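Local coordinates for protein dihydroorotase (Saccharomyces cerevisiae S288C, PDB 6L0A) that catalyses the reversible, zinc-dependent interconversion of N-carbamoyl-L-aspartate and dihydroorotate, the third step of de novo pyrimidine biosynthesis, at residues I284-E292 with P348-V359. Sequence-based numbering, arbitrary orientation.
Sequences IPYIAQVFE and PFKAGDKLSWSV
One face of the helix 283-293 packs on the interrupted strand 354-362 of the antiparallel sheet and on the two overlapping type II turns leading into it. The break in the strand, at Ser-356 and Trp-357, lies against Gln-289 and Pro-285: Ser-356 N donates to Gln-289 OE1 over 2.8 Å, nearly straight at 173° and in the carbonyl plane of the amide. Gln-289 gets there with CG anti to the backbone N and a bend at chi2; its NE2 is held by Glu-293. Water 1 donates to Gln-289 OE1 and to Pro-285 O, each 2.8 Å from the water oxygen, and weakly accepts Trp-357 N, so the interrupted backbone is bridged to the helix. Apolar contacts flank this link: Pro-285 CB meets Leu-355 CD1 at 3.7 Å, and Ala-288 CB lies 3.8 Å from Trp-357 CD1. The indole NE1 gives Glu-292 OE1 only a weak, bent bond (129°), while OE2 of that carboxylate forms a salt bridge with Lys-329. At the other end, Tyr-286 OH donates to Phe-349 O at 2.6 Å, tilted from the carbonyl plane. The Phe-349 edge points at the Tyr-286 face, with centroids 5.1 Å apart and planes at 65°, a T-shaped pair. Lys-350 NZ pairs with Asp-353 OD2 across the second turn. Such helix-on-sheet packing is consistent with the amidohydrolase fold, in which a small beta-sheet domain lies against the TIM barrel.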
loop_
_atom_site.group_PDB
_atom_site.type_symbol
_atom_site.label_atom_id
_atom_site.label_comp_id
_atom_site.label_asym_id
_atom_site.label_seq_id
_atom_site.Cartn_x
_atom_site.Cartn_y
_atom_site.Cartn_z
ATOM N N ILE C 284 -9.224 4.540 -23.843
ATOM C CA ILE C 284 -8.798 5.771 -24.499
ATOM C C ILE C 284 -9.376 7.001 -23.796
ATOM O O ILE C 284 -8.639 7.979 -23.597
ATOM C CB ILE C 284 -9.153 5.755 -25.996
ATOM C CG1 ILE C 284 -8.450 4.577 -26.677
ATOM C CG2 ILE C 284 -8.708 7.059 -26.642
ATOM C CD1 ILE C 284 -6.931 4.693 -26.661
ATOM N N PRO C 285 -10.659 7.018 -23.408
ATOM C CA PRO C 285 -11.152 8.150 -22.591
ATOM C C PRO C 285 -10.322 8.453 -21.343
ATOM O O PRO C 285 -10.154 9.637 -21.019
ATOM C CB PRO C 285 -12.578 7.720 -22.233
ATOM C CG PRO C 285 -13.001 6.851 -23.375
ATOM C CD PRO C 285 -11.758 6.105 -23.786
ATOM N N TYR C 286 -9.791 7.439 -20.636
ATOM C CA TYR C 286 -8.909 7.718 -19.498
ATOM C C TYR C 286 -7.696 8.522 -19.937
ATOM O O TYR C 286 -7.315 9.513 -19.300
ATOM C CB TYR C 286 -8.419 6.419 -18.833
ATOM C CG TYR C 286 -9.435 5.564 -18.119
ATOM C CD1 TYR C 286 -10.247 6.089 -17.116
ATOM C CD2 TYR C 286 -9.551 4.215 -18.417
ATOM C CE1 TYR C 286 -11.162 5.293 -16.459
ATOM C CE2 TYR C 286 -10.455 3.404 -17.765
ATOM C CZ TYR C 286 -11.264 3.954 -16.783
ATOM O OH TYR C 286 -12.159 3.148 -16.149
ATOM N N ILE C 287 -7.038 8.073 -21.006
ATOM C CA ILE C 287 -5.827 8.739 -21.463
ATOM C C ILE C 287 -6.144 10.153 -21.941
ATOM O O ILE C 287 -5.375 11.095 -21.712
ATOM C CB ILE C 287 -5.159 7.899 -22.564
ATOM C CG1 ILE C 287 -4.803 6.508 -22.020
ATOM C CG2 ILE C 287 -3.931 8.604 -23.081
ATOM C CD1 ILE C 287 -3.779 6.552 -20.896
ATOM N N ALA C 288 -7.278 10.315 -22.621
ATOM C CA ALA C 288 -7.679 11.631 -23.102
ATOM C C ALA C 288 -7.857 12.599 -21.942
ATOM O O ALA C 288 -7.527 13.786 -22.055
ATOM C CB ALA C 288 -8.967 11.514 -23.911
ATOM N N GLN C 289 -8.350 12.104 -20.807
ATOM C CA GLN C 289 -8.469 12.950 -19.624
ATOM C C GLN C 289 -7.125 13.562 -19.257
ATOM O O GLN C 289 -7.029 14.764 -18.969
ATOM C CB GLN C 289 -9.033 12.136 -18.459
ATOM C CG GLN C 289 -9.613 12.982 -17.329
ATOM C CD GLN C 289 -10.729 13.880 -17.816
ATOM O OE1 GLN C 289 -11.638 13.433 -18.523
ATOM N NE2 GLN C 289 -10.671 15.157 -17.441
ATOM N N VAL C 290 -6.070 12.749 -19.277
ATOM C CA VAL C 290 -4.743 13.219 -18.893
ATOM C C VAL C 290 -4.213 14.225 -19.903
ATOM O O VAL C 290 -3.681 15.280 -19.534
ATOM C CB VAL C 290 -3.788 12.024 -18.743
ATOM C CG1 VAL C 290 -2.373 12.510 -18.415
ATOM C CG2 VAL C 290 -4.327 11.079 -17.684
ATOM N N PHE C 291 -4.336 13.911 -21.194
ATOM C CA PHE C 291 -3.780 14.800 -22.206
ATOM C C PHE C 291 -4.530 16.129 -22.255
ATOM O O PHE C 291 -3.921 17.172 -22.505
ATOM C CB PHE C 291 -3.797 14.109 -23.568
ATOM C CG PHE C 291 -2.646 13.148 -23.776
ATOM C CD1 PHE C 291 -2.582 11.953 -23.071
ATOM C CD2 PHE C 291 -1.636 13.443 -24.677
ATOM C CE1 PHE C 291 -1.533 11.066 -23.270
ATOM C CE2 PHE C 291 -0.577 12.565 -24.878
ATOM C CZ PHE C 291 -0.530 11.368 -24.168
ATOM N N GLU C 292 -5.830 16.113 -21.979
ATOM C CA GLU C 292 -6.580 17.363 -21.884
ATOM C C GLU C 292 -6.097 18.197 -20.706
ATOM O O GLU C 292 -5.781 19.386 -20.853
ATOM C CB GLU C 292 -8.071 17.070 -21.753
ATOM C CG GLU C 292 -8.883 18.295 -21.357
ATOM C CD GLU C 292 -10.273 18.282 -21.935
ATOM O OE1 GLU C 292 -11.041 17.353 -21.606
ATOM O OE2 GLU C 292 -10.595 19.198 -22.722
ATOM N N PRO C 348 -14.389 -1.176 -12.279
ATOM C CA PRO C 348 -13.511 -0.479 -13.220
ATOM C C PRO C 348 -12.710 0.622 -12.542
ATOM O O PRO C 348 -13.077 1.152 -11.487
ATOM C CB PRO C 348 -14.493 0.109 -14.238
ATOM C CG PRO C 348 -15.734 0.396 -13.390
ATOM C CD PRO C 348 -15.800 -0.748 -12.415
ATOM N N PHE C 349 -11.594 0.962 -13.184
ATOM C CA PHE C 349 -10.779 2.083 -12.747
ATOM C C PHE C 349 -11.612 3.360 -12.682
ATOM O O PHE C 349 -12.377 3.665 -13.605
ATOM C CB PHE C 349 -9.607 2.258 -13.714
ATOM C CG PHE C 349 -8.673 3.359 -13.352
ATOM C CD1 PHE C 349 -8.089 3.405 -12.097
ATOM C CD2 PHE C 349 -8.367 4.349 -14.275
ATOM C CE1 PHE C 349 -7.229 4.419 -11.770
ATOM C CE2 PHE C 349 -7.500 5.360 -13.961
ATOM C CZ PHE C 349 -6.930 5.402 -12.704
ATOM N N LYS C 350 -11.468 4.098 -11.581
ATOM C CA LYS C 350 -12.103 5.408 -11.398
ATOM C C LYS C 350 -13.624 5.308 -11.434
ATOM O O LYS C 350 -14.305 6.238 -11.880
ATOM C CB LYS C 350 -11.614 6.422 -12.435
ATOM C CG LYS C 350 -10.259 7.033 -12.106
ATOM C CD LYS C 350 -9.735 7.890 -13.238
ATOM C CE LYS C 350 -10.695 9.025 -13.579
ATOM N NZ LYS C 350 -10.667 10.112 -12.556
ATOM N N ALA C 351 -14.149 4.185 -10.953
ATOM C CA ALA C 351 -15.584 3.946 -10.925
ATOM C C ALA C 351 -16.327 5.124 -10.304
ATOM O O ALA C 351 -15.940 5.636 -9.248
ATOM C CB ALA C 351 -15.876 2.665 -10.144
ATOM N N GLY C 352 -17.375 5.579 -10.999
ATOM C CA GLY C 352 -18.183 6.688 -10.544
ATOM C C GLY C 352 -17.705 8.057 -10.967
ATOM O O GLY C 352 -18.446 9.032 -10.785
ATOM N N ASP C 353 -16.500 8.170 -11.529
ATOM C CA ASP C 353 -15.955 9.475 -11.865
ATOM C C ASP C 353 -16.486 9.966 -13.210
ATOM O O ASP C 353 -17.094 9.223 -13.983
ATOM C CB ASP C 353 -14.431 9.435 -11.911
ATOM C CG ASP C 353 -13.808 9.301 -10.540
ATOM O OD1 ASP C 353 -14.556 9.319 -9.536
ATOM O OD2 ASP C 353 -12.567 9.184 -10.472
ATOM N N LYS C 354 -16.220 11.242 -13.483
ATOM C CA LYS C 354 -16.530 11.864 -14.764
ATOM C C LYS C 354 -15.336 11.782 -15.703
ATOM O O LYS C 354 -14.187 11.912 -15.273
ATOM C CB LYS C 354 -16.904 13.336 -14.574
ATOM C CG LYS C 354 -18.352 13.608 -14.249
ATOM C CD LYS C 354 -18.588 15.110 -14.151
ATOM C CE LYS C 354 -19.257 15.481 -12.838
ATOM N NZ LYS C 354 -18.318 15.378 -11.686
ATOM N N LEU C 355 -15.623 11.586 -16.990
ATOM C CA LEU C 355 -14.637 11.672 -18.061
ATOM C C LEU C 355 -15.134 12.678 -19.089
ATOM O O LEU C 355 -16.309 12.653 -19.460
ATOM C CB LEU C 355 -14.405 10.305 -18.716
ATOM C CG LEU C 355 -13.707 9.236 -17.867
ATOM C CD1 LEU C 355 -13.570 7.948 -18.648
ATOM C CD2 LEU C 355 -12.351 9.742 -17.434
ATOM N N SER C 356 -14.244 13.564 -19.540
ATOM C CA SER C 356 -14.644 14.631 -20.456
ATOM C C SER C 356 -14.883 14.141 -21.881
ATOM O O SER C 356 -15.547 14.839 -22.658
ATOM C CB SER C 356 -13.580 15.736 -20.477
ATOM O OG SER C 356 -13.640 16.543 -19.311
ATOM N N TRP C 357 -14.365 12.969 -22.243
ATOM C CA TRP C 357 -14.405 12.484 -23.614
ATOM C C TRP C 357 -15.077 11.121 -23.704
ATOM O O TRP C 357 -15.136 10.361 -22.735
ATOM C CB TRP C 357 -12.999 12.378 -24.198
ATOM C CG TRP C 357 -12.280 13.662 -24.242
ATOM C CD1 TRP C 357 -11.567 14.232 -23.236
ATOM C CD2 TRP C 357 -12.192 14.549 -25.357
ATOM N NE1 TRP C 357 -11.031 15.423 -23.655
ATOM C CE2 TRP C 357 -11.401 15.641 -24.956
ATOM C CE3 TRP C 357 -12.705 14.526 -26.659
ATOM C CZ2 TRP C 357 -11.115 16.708 -25.809
ATOM C CZ3 TRP C 357 -12.416 15.583 -27.505
ATOM C CH2 TRP C 357 -11.626 16.656 -27.079
ATOM N N SER C 358 -15.578 10.822 -24.900
ATOM C CA SER C 358 -16.142 9.527 -25.245
ATOM C C SER C 358 -15.474 9.062 -26.534
ATOM O O SER C 358 -14.763 9.828 -27.189
ATOM C CB SER C 358 -17.669 9.599 -25.412
ATOM O OG SER C 358 -18.271 10.266 -24.310
ATOM N N VAL C 359 -15.691 7.804 -26.906
ATOM C CA VAL C 359 -15.043 7.249 -28.093
ATOM C C VAL C 359 -16.068 6.473 -28.910
ATOM O O VAL C 359 -16.926 5.775 -28.359
ATOM C CB VAL C 359 -13.822 6.365 -27.730
ATOM C CG1 VAL C 359 -14.246 5.109 -26.987
ATOM C CG2 VAL C 359 -13.017 6.007 -28.986
HETATM O O HOH W 1 -11.793 11.965 -20.940
#